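Local coordinates for DNA polymerase III, gamma subunit-related protein (Thermotoga maritima, PDB 2GNO) that is related to the gamma subunit of DNA polymerase III, has a P-loop NTPase-type domain and may bind DNA, at residues 214-225 with 291-299. Numbering follows the deposited sequence. Where two conformers were deposited one is given.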
loop_
_atom_site.group_PDB
_atom_site.type_symbol
_atom_site.label_atom_id
_atom_site.label_comp_id
_atom_site.label_asym_id
_atom_site.label_seq_id
_atom_site.Cartn_x
_atom_site.Cartn_y
_atom_site.Cartn_z
ATOM N N LEU A 214 -11.959 5.432 14.926
ATOM C CA LEU A 214 -11.234 5.249 16.185
ATOM C C LEU A 214 -11.552 6.325 17.186
ATOM O O LEU A 214 -11.648 6.030 18.391
ATOM C CB LEU A 214 -9.735 5.204 15.986
ATOM C CG LEU A 214 -9.231 3.949 15.306
ATOM C CD1 LEU A 214 -7.783 4.109 14.898
ATOM C CD2 LEU A 214 -9.421 2.720 16.206
ATOM N N GLU A 215 -11.674 7.559 16.693
ATOM C CA GLU A 215 -12.007 8.699 17.525
ATOM C C GLU A 215 -13.401 8.517 18.109
ATOM O O GLU A 215 -13.626 8.907 19.240
ATOM C CB GLU A 215 -11.879 10.029 16.741
ATOM C CG GLU A 215 -12.053 11.318 17.569
ATOM C CD GLU A 215 -10.974 11.543 18.620
ATOM O OE1 GLU A 215 -9.982 10.794 18.687
ATOM O OE2 GLU A 215 -11.122 12.491 19.399
ATOM N N ARG A 216 -14.329 7.920 17.356
ATOM C CA ARG A 216 -15.675 7.662 17.876
ATOM C C ARG A 216 -15.634 6.637 18.966
ATOM O O ARG A 216 -16.362 6.780 19.937
ATOM C CB ARG A 216 -16.635 7.231 16.797
ATOM C CG ARG A 216 -16.881 8.342 15.859
ATOM C CD ARG A 216 -17.849 8.024 14.815
ATOM N NE ARG A 216 -17.941 9.169 13.920
ATOM C CZ ARG A 216 -18.822 9.305 12.940
ATOM N NH1 ARG A 216 -19.791 8.413 12.744
ATOM N NH2 ARG A 216 -18.761 10.408 12.203
ATOM N N PHE A 217 -14.826 5.591 18.803
ATOM C CA PHE A 217 -14.690 4.604 19.855
ATOM C C PHE A 217 -13.986 5.208 21.045
ATOM O O PHE A 217 -14.278 4.826 22.150
ATOM C CB PHE A 217 -14.007 3.307 19.410
ATOM C CG PHE A 217 -14.917 2.392 18.653
ATOM C CD1 PHE A 217 -15.878 1.657 19.333
ATOM C CD2 PHE A 217 -14.786 2.212 17.310
ATOM C CE1 PHE A 217 -16.713 0.811 18.684
ATOM C CE2 PHE A 217 -15.633 1.331 16.638
ATOM C CZ PHE A 217 -16.585 0.633 17.329
ATOM N N SER A 218 -13.052 6.129 20.821
ATOM C CA SER A 218 -12.361 6.815 21.910
ATOM C C SER A 218 -13.264 7.787 22.710
ATOM O O SER A 218 -13.167 7.859 23.938
ATOM C CB SER A 218 -11.170 7.596 21.339
ATOM O OG SER A 218 -10.417 8.218 22.381
ATOM N N LYS A 219 -14.149 8.505 22.025
ATOM C CA LYS A 219 -15.015 9.509 22.639
ATOM C C LYS A 219 -16.477 9.176 22.913
ATOM O O LYS A 219 -17.145 9.966 23.588
ATOM C CB LYS A 219 -15.005 10.773 21.773
ATOM C CG LYS A 219 -13.647 11.428 21.576
ATOM C CD LYS A 219 -12.986 11.877 22.871
ATOM C CE LYS A 219 -11.727 12.677 22.569
ATOM N NZ LYS A 219 -11.038 13.164 23.791
ATOM N N VAL A 220 -17.011 8.091 22.371
ATOM C CA VAL A 220 -18.416 7.752 22.631
ATOM C C VAL A 220 -18.652 7.653 24.139
ATOM O O VAL A 220 -17.780 7.212 24.860
ATOM C CB VAL A 220 -18.842 6.437 21.949
ATOM C CG1 VAL A 220 -17.995 5.225 22.410
ATOM C CG2 VAL A 220 -20.313 6.175 22.148
ATOM N N GLU A 221 -19.807 8.089 24.623
ATOM C CA GLU A 221 -20.077 8.015 26.057
ATOM C C GLU A 221 -20.042 6.537 26.494
ATOM O O GLU A 221 -20.434 5.633 25.749
ATOM C CB GLU A 221 -21.367 8.741 26.432
ATOM C CG GLU A 221 -22.628 8.108 25.936
ATOM C CD GLU A 221 -23.849 8.982 26.160
ATOM O OE1 GLU A 221 -23.788 9.948 26.955
ATOM O OE2 GLU A 221 -24.888 8.681 25.539
ATOM N N SER A 222 -19.525 6.319 27.696
ATOM C CA SER A 222 -19.329 4.979 28.276
ATOM C C SER A 222 -20.526 4.030 28.081
ATOM O O SER A 222 -20.366 2.888 27.624
ATOM C CB SER A 222 -18.880 5.157 29.731
ATOM O OG SER A 222 -18.430 3.967 30.328
ATOM N N LYS A 223 -21.716 4.532 28.392
ATOM C CA LYS A 223 -22.972 3.794 28.231
ATOM C C LYS A 223 -23.251 3.297 26.804
ATOM O O LYS A 223 -23.897 2.263 26.643
ATOM C CB LYS A 223 -24.145 4.702 28.668
ATOM C CG LYS A 223 -25.565 4.139 28.478
ATOM C CD LYS A 223 -26.606 5.141 28.913
ATOM C CE LYS A 223 -28.013 4.631 28.648
ATOM N NZ LYS A 223 -29.031 5.547 29.218
ATOM N N GLU A 224 -22.746 4.011 25.796
ATOM C CA GLU A 224 -22.994 3.702 24.375
ATOM C C GLU A 224 -21.837 3.032 23.628
ATOM O O GLU A 224 -21.989 2.744 22.460
ATOM C CB GLU A 224 -23.428 4.982 23.621
ATOM C CG GLU A 224 -24.623 5.745 24.227
ATOM C CD GLU A 224 -25.918 4.942 24.317
ATOM O OE1 GLU A 224 -26.058 3.918 23.612
ATOM O OE2 GLU A 224 -26.817 5.357 25.092
ATOM N N PHE A 225 -20.719 2.732 24.286
ATOM C CA PHE A 225 -19.599 2.085 23.616
ATOM C C PHE A 225 -19.957 0.765 22.918
ATOM O O PHE A 225 -19.613 0.586 21.753
ATOM C CB PHE A 225 -18.445 1.806 24.580
ATOM C CG PHE A 225 -17.267 1.132 23.933
ATOM C CD1 PHE A 225 -17.182 -0.260 23.852
ATOM C CD2 PHE A 225 -16.231 1.892 23.411
ATOM C CE1 PHE A 225 -16.094 -0.865 23.250
ATOM C CE2 PHE A 225 -15.138 1.291 22.829
ATOM C CZ PHE A 225 -15.061 -0.081 22.750
ATOM N N LEU A 291 -9.508 -1.651 20.390
ATOM C CA LEU A 291 -10.311 -0.449 20.591
ATOM C C LEU A 291 -10.331 -0.026 22.049
ATOM O O LEU A 291 -10.251 1.180 22.337
ATOM C CB LEU A 291 -11.737 -0.664 20.093
ATOM C CG LEU A 291 -11.933 -0.785 18.604
ATOM C CD1 LEU A 291 -13.381 -1.134 18.307
ATOM C CD2 LEU A 291 -11.545 0.508 17.887
ATOM N N ALA A 292 -10.444 -0.997 22.955
ATOM C CA ALA A 292 -10.413 -0.722 24.389
ATOM C C ALA A 292 -9.042 -0.196 24.751
ATOM O O ALA A 292 -8.946 0.745 25.526
ATOM C CB ALA A 292 -10.727 -1.967 25.208
ATOM N N ILE A 293 -7.982 -0.801 24.188
ATOM C CA ILE A 293 -6.613 -0.337 24.432
ATOM C C ILE A 293 -6.487 1.140 24.035
ATOM O O ILE A 293 -5.963 1.949 24.804
ATOM C CB ILE A 293 -5.565 -1.223 23.655
ATOM C CG1 ILE A 293 -5.421 -2.589 24.344
ATOM C CG2 ILE A 293 -4.189 -0.564 23.612
ATOM C CD1 ILE A 293 -4.696 -3.662 23.494
ATOM N N HIS A 294 -6.957 1.461 22.841
ATOM C CA HIS A 294 -6.910 2.817 22.299
ATOM C C HIS A 294 -7.724 3.825 23.113
ATOM O O HIS A 294 -7.234 4.911 23.432
ATOM C CB HIS A 294 -7.387 2.812 20.848
ATOM C CG HIS A 294 -7.433 4.176 20.218
ATOM N ND1 HIS A 294 -6.296 4.888 19.894
ATOM C CD2 HIS A 294 -8.479 4.937 19.819
ATOM C CE1 HIS A 294 -6.645 6.032 19.333
ATOM N NE2 HIS A 294 -7.963 6.091 19.289
ATOM N N ARG A 295 -8.957 3.445 23.429
ATOM C CA ARG A 295 -9.866 4.264 24.224
ATOM C C ARG A 295 -9.287 4.595 25.594
ATOM O O ARG A 295 -9.315 5.753 26.014
ATOM C CB ARG A 295 -11.207 3.556 24.373
ATOM C CG ARG A 295 -12.221 4.260 25.271
ATOM C CD ARG A 295 -13.470 3.465 25.317
ATOM N NE ARG A 295 -14.493 4.018 26.241
ATOM C CZ ARG A 295 -15.325 5.022 25.948
ATOM N NH1 ARG A 295 -15.297 5.620 24.765
ATOM N NH2 ARG A 295 -16.233 5.409 26.840
ATOM N N GLU A 296 -8.748 3.598 26.279
ATOM C CA GLU A 296 -8.189 3.814 27.604
ATOM C C GLU A 296 -6.871 4.583 27.551
ATOM O O GLU A 296 -6.601 5.374 28.458
ATOM C CB GLU A 296 -8.102 2.494 28.385
ATOM C CG GLU A 296 -9.477 1.745 28.492
ATOM C CD GLU A 296 -10.630 2.551 29.145
ATOM O OE1 GLU A 296 -10.378 3.416 30.010
ATOM O OE2 GLU A 296 -11.798 2.280 28.788
ATOM N N ARG A 297 -6.079 4.380 26.498
ATOM C CA ARG A 297 -4.808 5.098 26.297
ATOM C C ARG A 297 -5.120 6.587 26.134
ATOM O O ARG A 297 -4.467 7.430 26.738
ATOM C CB ARG A 297 -4.068 4.554 25.064
ATOM C CG ARG A 297 -2.655 5.113 24.808
ATOM C CD ARG A 297 -1.679 4.767 25.940
ATOM N NE ARG A 297 -0.319 5.216 25.642
ATOM N N LYS A 298 -6.123 6.899 25.321
ATOM C CA LYS A 298 -6.575 8.284 25.135
ATOM C C LYS A 298 -7.187 8.958 26.377
ATOM O O LYS A 298 -7.201 10.176 26.442
ATOM C CB LYS A 298 -7.532 8.415 23.940
ATOM C CG LYS A 298 -6.891 8.882 22.623
ATOM C CD LYS A 298 -5.678 8.153 22.104
ATOM C CE LYS A 298 -5.083 8.946 20.924
ATOM N NZ LYS A 298 -6.028 9.229 19.802
ATOM N N ARG A 299 -7.691 8.175 27.334
ATOM C CA ARG A 299 -8.290 8.684 28.581
ATOM C C ARG A 299 -7.260 8.989 29.660
ATOM O O ARG A 299 -6.493 8.122 30.065
ATOM C CB ARG A 299 -9.331 7.698 29.116
ATOM C CG ARG A 299 -10.648 7.737 28.371
ATOM C CD ARG A 299 -11.527 6.608 28.803
ATOM N NE ARG A 299 -12.940 6.833 28.491
ATOM C CZ ARG A 299 -13.782 7.550 29.246
ATOM N NH1 ARG A 299 -13.368 8.194 30.337
ATOM N NH2 ARG A 299 -15.055 7.677 28.888
HETATM O O HOH W 1 -8.524 8.485 18.236
#
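Arg295 reaches past the ring of Phe225 to the end of helix 203-219, a worked example of an arginine collecting backbone carbonyls where a helix stops. CG lies anti to the backbone N (chi1 176°) and the chain stays extended to NE. CB, CG and CD all run beside Phe217 O, CD coming within 3.5 Å of it and also touching Phe225 CE2, while NE passes CD2 of that ring and CZ lies nearest Val220 O. At the tip, NH1 donates to Phe217 O at 2.9 Å, from outside that carbonyl's plane. NH1 and NH2 together grip Val220 O end-on, NH1 at 3.0 Å on a lone pair and NH2 at 3.1 Å, which fixes the guanidinium's rotation. Val220 is the first residue to leave helical geometry; the grip falls where the chain turns away and is likely to steady that turn. Cut back to an alanine, this position would probably leave Phe217 O and Val220 O without these donors and open a gap beside Phe225.

One turn earlier, Leu291 sets CD1 over the centre of the Phe217 ring, 3.6 Å from its centroid, a CH-pi contact, and presses CD2 tightly on Leu214 CD2. A water accepts weakly from Lys298 NZ, donates to Glu215 OE1 and also bonds His294 NE2.

The axes of segments 214-219 and 291-298, parts of helices 203-219 and 283-298, come within 8.5 Å and cross at -64° in the all-helical C-terminal region; helix 225-235 packs on Phe217, and helix 239-254 touches both Leu214 and His294.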